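Local coordinates for protein putative methylthioribose-1-phosphate isomerase (Pyrococcus horikoshii OT3, PDB 6A34) that isomerises 5-methylthioribose 1-phosphate to 5-methylthioribulose 1-phosphate in the methionine salvage pathway, at residues R15-K20 / G63-F68; V24-Q29 / N53-G58. All blocks are in the same frame, centred on the assembly; numbering follows the deposited sequence.

Contact 1. Residues R15-K20 / G63-F68; sequences RTVEYK and GAAAGF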
loop_
_atom_site.group_PDB
_atom_site.type_symbol
_atom_site.label_atom_id
_atom_site.label_comp_id
_atom_site.label_asym_id
_atom_site.label_seq_id
_atom_site.Cartn_x
_atom_site.Cartn_y
_atom_site.Cartn_z
ATOM N N ARG A 15 26.437 -5.896 13.834
ATOM C CA ARG A 15 26.560 -5.911 12.410
ATOM C C ARG A 15 25.608 -6.983 11.861
ATOM O O ARG A 15 25.335 -7.985 12.507
ATOM C CB ARG A 15 28.028 -6.076 12.008
ATOM C CG ARG A 15 28.756 -4.748 11.903
ATOM C CD ARG A 15 30.217 -4.616 12.259
ATOM N NE ARG A 15 30.996 -4.664 11.053
ATOM C CZ ARG A 15 32.131 -4.025 10.757
ATOM N NH1 ARG A 15 32.850 -4.533 9.784
ATOM N NH2 ARG A 15 32.533 -2.906 11.328
ATOM N N THR A 16 25.052 -6.681 10.690
ATOM C CA THR A 16 24.147 -7.544 9.939
ATOM C C THR A 16 24.849 -8.858 9.598
ATOM O O THR A 16 24.225 -9.898 9.556
ATOM C CB THR A 16 23.682 -6.829 8.660
ATOM O OG1 THR A 16 22.967 -5.661 9.066
ATOM C CG2 THR A 16 22.842 -7.700 7.756
ATOM N N VAL A 17 26.143 -8.750 9.314
ATOM C CA VAL A 17 27.049 -9.840 9.025
ATOM C C VAL A 17 28.372 -9.489 9.712
ATOM O O VAL A 17 28.858 -8.340 9.530
ATOM C CB VAL A 17 27.284 -10.025 7.510
ATOM C CG1 VAL A 17 28.130 -11.250 7.213
ATOM C CG2 VAL A 17 25.996 -10.096 6.720
ATOM N N GLU A 18 28.956 -10.476 10.413
ATOM C CA GLU A 18 30.225 -10.351 11.188
ATOM C C GLU A 18 31.060 -11.635 10.966
ATOM O O GLU A 18 30.510 -12.738 10.715
ATOM C CB GLU A 18 29.897 -10.167 12.675
ATOM C CG GLU A 18 30.655 -9.073 13.409
ATOM C CD GLU A 18 29.971 -8.749 14.738
ATOM O OE1 GLU A 18 29.681 -9.721 15.475
ATOM O OE2 GLU A 18 29.637 -7.547 15.007
ATOM N N TYR A 19 32.390 -11.501 11.029
ATOM C CA TYR A 19 33.293 -12.666 10.988
ATOM C C TYR A 19 34.189 -12.650 12.226
ATOM O O TYR A 19 34.870 -11.662 12.468
ATOM C CB TYR A 19 34.129 -12.687 9.712
ATOM C CG TYR A 19 35.001 -13.903 9.564
ATOM C CD1 TYR A 19 34.443 -15.147 9.327
ATOM C CD2 TYR A 19 36.381 -13.817 9.643
ATOM C CE1 TYR A 19 35.225 -16.278 9.206
ATOM C CE2 TYR A 19 37.185 -14.936 9.484
ATOM C CZ TYR A 19 36.603 -16.170 9.269
ATOM O OH TYR A 19 37.370 -17.282 9.121
ATOM N N LYS A 20 34.154 -13.752 12.988
ATOM C CA LYS A 20 34.795 -13.851 14.311
ATOM C C LYS A 20 35.042 -15.335 14.592
ATOM O O LYS A 20 34.180 -16.142 14.306
ATOM C CB LYS A 20 33.860 -13.194 15.341
ATOM C CG LYS A 20 34.386 -13.059 16.763
ATOM C CD LYS A 20 33.405 -12.377 17.739
ATOM C CE LYS A 20 32.131 -13.151 18.054
ATOM N NZ LYS A 20 30.912 -12.533 17.467
ATOM N N GLY A 63 27.343 -8.985 -0.034
ATOM C CA GLY A 63 28.714 -8.913 -0.486
ATOM C C GLY A 63 29.670 -9.313 0.624
ATOM O O GLY A 63 30.526 -10.159 0.448
ATOM N N ALA A 64 29.462 -8.742 1.813
ATOM C CA ALA A 64 30.344 -9.016 2.931
ATOM C C ALA A 64 30.234 -10.493 3.328
ATOM O O ALA A 64 31.257 -11.118 3.652
ATOM C CB ALA A 64 30.044 -8.097 4.100
ATOM N N ALA A 65 29.007 -11.034 3.308
ATOM C CA ALA A 65 28.791 -12.416 3.676
ATOM C C ALA A 65 29.620 -13.315 2.755
ATOM O O ALA A 65 30.274 -14.227 3.221
ATOM C CB ALA A 65 27.330 -12.793 3.644
ATOM N N ALA A 66 29.590 -13.035 1.454
ATOM C CA ALA A 66 30.256 -13.883 0.479
ATOM C C ALA A 66 31.770 -13.799 0.667
ATOM O O ALA A 66 32.473 -14.801 0.507
ATOM C CB ALA A 66 29.895 -13.437 -0.906
ATOM N N GLY A 67 32.246 -12.569 0.906
ATOM C CA GLY A 67 33.618 -12.294 1.140
ATOM C C GLY A 67 34.102 -13.016 2.388
ATOM O O GLY A 67 35.173 -13.572 2.381
ATOM N N PHE A 68 33.291 -12.996 3.452
ATOM C CA PHE A 68 33.629 -13.706 4.685
ATOM C C PHE A 68 33.533 -15.220 4.513
ATOM O O PHE A 68 34.058 -15.938 5.324
ATOM C CB PHE A 68 32.745 -13.252 5.842
ATOM C CG PHE A 68 33.128 -11.896 6.364
ATOM C CD1 PHE A 68 34.457 -11.528 6.475
ATOM C CD2 PHE A 68 32.162 -10.994 6.760
ATOM C CE1 PHE A 68 34.809 -10.293 6.978
ATOM C CE2 PHE A 68 32.519 -9.749 7.240
ATOM C CZ PHE A 68 33.836 -9.397 7.340
#
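Tyr19 sets its CB over one face of the Phe68 ring, displaced from the centre toward the rim and 3.6 Å from the ring centroid, and this CH-pi contact is the tight part of the interface. With CG anti to the backbone N (chi1 -176°), the tyrosine ring is carried onward beside the phenylalanine instead of on top of it: the planes lie within 13° of parallel, but the centroids are 5.6 Å apart, slid so far that little of one ring lies over the other. At the edge of the Phe68 ring, near its plane, Val17 CG1 comes to 4.1 Å from CD2. The same methyl rests on the helix backbone, 3.8 Å from Ala65 CA; Ala64 and Ala65 present only methyls here, consistent with the close approach. Here the edge strand 17-20 of a three-stranded antiparallel sheet runs along helix 59-76, its axis 8.3 Å from that of the helix and only 21° from parallel. No hydrogen bond links the two segments; Tyr19 OH is bonded further along the same helix, to Glu75. The other side of the strand is looser: Glu18 turns away from the helix, and its OE1 makes a long salt bridge of 3.7 Å with NZ of the exposed Lys20.

Contact 2. Residues V24-Q29 / N53-G58; sequences VYMINQ and NMTVRG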
loop_
_atom_site.group_PDB
_atom_site.type_symbol
_atom_site.label_atom_id
_atom_site.label_comp_id
_atom_site.label_asym_id
_atom_site.label_seq_id
_atom_site.Cartn_x
_atom_site.Cartn_y
_atom_site.Cartn_z
ATOM N N VAL A 24 31.043 -17.153 10.439
ATOM C CA VAL A 24 30.255 -16.059 9.898
ATOM C C VAL A 24 28.956 -15.958 10.697
ATOM O O VAL A 24 28.230 -16.936 10.835
ATOM C CB VAL A 24 29.980 -16.237 8.396
ATOM C CG1 VAL A 24 29.162 -15.081 7.843
ATOM C CG2 VAL A 24 31.266 -16.390 7.606
ATOM N N TYR A 25 28.688 -14.777 11.248
ATOM C CA TYR A 25 27.466 -14.535 12.040
ATOM C C TYR A 25 26.540 -13.579 11.282
ATOM O O TYR A 25 26.984 -12.545 10.889
ATOM C CB TYR A 25 27.807 -13.919 13.398
ATOM C CG TYR A 25 28.637 -14.771 14.336
ATOM C CD1 TYR A 25 30.003 -14.936 14.145
ATOM C CD2 TYR A 25 28.078 -15.350 15.468
ATOM C CE1 TYR A 25 30.780 -15.681 15.021
ATOM C CE2 TYR A 25 28.840 -16.097 16.355
ATOM C CZ TYR A 25 30.202 -16.265 16.138
ATOM O OH TYR A 25 30.968 -17.000 17.005
ATOM N N MET A 26 25.254 -13.937 11.139
ATOM C CA MET A 26 24.256 -13.158 10.391
ATOM C C MET A 26 22.983 -13.002 11.227
ATOM O O MET A 26 22.420 -13.993 11.746
ATOM C CB MET A 26 23.847 -13.835 9.081
ATOM C CG MET A 26 24.988 -14.190 8.184
ATOM S SD MET A 26 24.353 -14.879 6.658
ATOM C CE MET A 26 25.843 -15.459 5.849
ATOM N N ILE A 27 22.505 -11.762 11.331
ATOM C CA ILE A 27 21.153 -11.560 11.773
ATOM C C ILE A 27 20.251 -12.376 10.842
ATOM O O ILE A 27 20.486 -12.388 9.646
ATOM C CB ILE A 27 20.776 -10.071 11.780
ATOM C CG1 ILE A 27 21.582 -9.317 12.833
ATOM C CG2 ILE A 27 19.269 -9.908 11.992
ATOM C CD1 ILE A 27 21.431 -7.820 12.741
ATOM N N ASN A 28 19.285 -13.109 11.410
ATOM C CA ASN A 28 18.380 -13.916 10.617
ATOM C C ASN A 28 17.179 -13.057 10.227
ATOM O O ASN A 28 16.208 -12.926 10.999
ATOM C CB ASN A 28 17.893 -15.179 11.327
ATOM C CG ASN A 28 17.245 -16.138 10.355
ATOM O OD1 ASN A 28 16.573 -15.712 9.412
ATOM N ND2 ASN A 28 17.516 -17.423 10.524
ATOM N N GLN A 29 17.242 -12.517 9.012
ATOM C CA GLN A 29 16.254 -11.554 8.527
ATOM C C GLN A 29 14.979 -12.288 8.080
ATOM O O GLN A 29 13.976 -11.624 7.833
ATOM C CB GLN A 29 16.865 -10.687 7.418
ATOM C CG GLN A 29 18.078 -9.866 7.882
ATOM C CD GLN A 29 18.433 -8.718 6.962
ATOM O OE1 GLN A 29 17.552 -8.003 6.487
ATOM N NE2 GLN A 29 19.727 -8.530 6.704
ATOM N N ASN A 53 18.912 -18.585 0.726
ATOM C CA ASN A 53 17.871 -18.487 1.775
ATOM C C ASN A 53 17.322 -17.071 2.013
ATOM O O ASN A 53 16.276 -16.937 2.633
ATOM C CB ASN A 53 18.462 -18.806 3.161
ATOM C CG ASN A 53 17.959 -20.112 3.715
ATOM O OD1 ASN A 53 16.886 -20.548 3.327
ATOM N ND2 ASN A 53 18.707 -20.725 4.615
ATOM N N MET A 54 18.120 -16.040 1.704
ATOM C CA MET A 54 17.880 -14.642 2.128
ATOM C C MET A 54 17.783 -14.519 3.667
ATOM O O MET A 54 17.050 -13.663 4.222
ATOM C CB MET A 54 16.649 -14.082 1.410
ATOM C CG MET A 54 16.841 -14.146 -0.108
ATOM S SD MET A 54 15.513 -13.440 -1.115
ATOM C CE MET A 54 15.948 -14.090 -2.732
ATOM N N THR A 55 18.586 -15.338 4.368
ATOM C CA THR A 55 18.876 -15.174 5.805
ATOM C C THR A 55 19.590 -13.826 6.007
ATOM O O THR A 55 19.346 -13.076 6.957
ATOM C CB THR A 55 19.701 -16.364 6.322
ATOM O OG1 THR A 55 18.905 -17.555 6.265
ATOM C CG2 THR A 55 20.205 -16.174 7.736
ATOM N N VAL A 56 20.480 -13.528 5.068
ATOM C CA VAL A 56 21.032 -12.217 4.889
ATOM C C VAL A 56 20.407 -11.624 3.625
ATOM O O VAL A 56 20.126 -12.354 2.666
ATOM C CB VAL A 56 22.576 -12.245 4.788
ATOM C CG1 VAL A 56 23.088 -13.223 3.728
ATOM C CG2 VAL A 56 23.124 -10.866 4.505
ATOM N N ARG A 57 20.208 -10.305 3.642
ATOM C CA ARG A 57 19.780 -9.530 2.476
ATOM C C ARG A 57 20.410 -8.143 2.563
ATOM O O ARG A 57 21.092 -7.845 3.543
ATOM C CB ARG A 57 18.255 -9.435 2.404
ATOM C CG ARG A 57 17.619 -8.908 3.676
ATOM C CD ARG A 57 16.389 -8.060 3.366
ATOM N NE ARG A 57 16.730 -6.724 2.872
ATOM C CZ ARG A 57 16.882 -5.655 3.643
ATOM N NH1 ARG A 57 17.174 -5.814 4.928
ATOM N NH2 ARG A 57 16.701 -4.442 3.133
ATOM N N GLY A 58 20.163 -7.318 1.537
ATOM C CA GLY A 58 20.808 -6.023 1.359
ATOM C C GLY A 58 22.159 -6.181 0.662
ATOM O O GLY A 58 23.057 -6.913 1.148
#
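Gln29 lays its amide against the bent aliphatic part of Arg57, its CD 3.4 Å from Arg57 CG. The flat amide stands almost upright on the guanidinium plane (85°). Arg57 CG stands between the backbone N and the carbonyl carbon (chi1 54°), and the chain bends again at chi2 and chi3, which curls it round Gln29 OE1 and brings NH1 back to that oxygen. NH1 then donates to OE1 at 2.7 Å, on a lone pair in the carbonyl plane, while OE1 lies almost exactly in the guanidinium plane. Both groups have second partners that limit their rotation: Gln29 NE2 bonds to Leu172 O, and Arg57 NH2 to Asn168 OD1. The backbone of the glutamine is held too, its N giving a nearly straight bond of 3.0 Å to Thr55 O (169° at the hydrogen). Thr55 CG2 packs against the Asn28 amide, 4.0 Å from CG, and the nitrogen of that amide is bonded to Glu39. Further back along the strand, the extended Met26 chain brings SD to 3.6 Å from Val56 CG1. The loop begins with a Schellman motif at Met54, after helix 44-52, and ends at Gly58, the N-cap of helix 59-76. Gln29, just past strand 23-27, thus bonds to a loop carrying the predicted substrate-binding residues Arg57 and Gly58, consistent with its being part of the methylthioribose-phosphate site of the MtnA family.

The centres of the two contacts are 9 Å apart, and the pair shares one small antiparallel sheet, in which strands 17-20 and 23-27 are consecutive and adjacent. Glu18 O to Tyr25 N (2.8 Å) and Thr16 O to Ile27 N (3.1 Å) are probable hydrogen bonds joining them directly. Both segments of contact 2 fall between those of contact 1 in sequence: the two strands come first, then the loop 53-58, then 63-68 on helix 59-76, the helix which that loop leads into. Helix 59-76 and the loop before it, with its predicted substrate-binding residues, therefore both pack on the three-stranded sheet, the loop also meeting Gln29 just beyond the sheet.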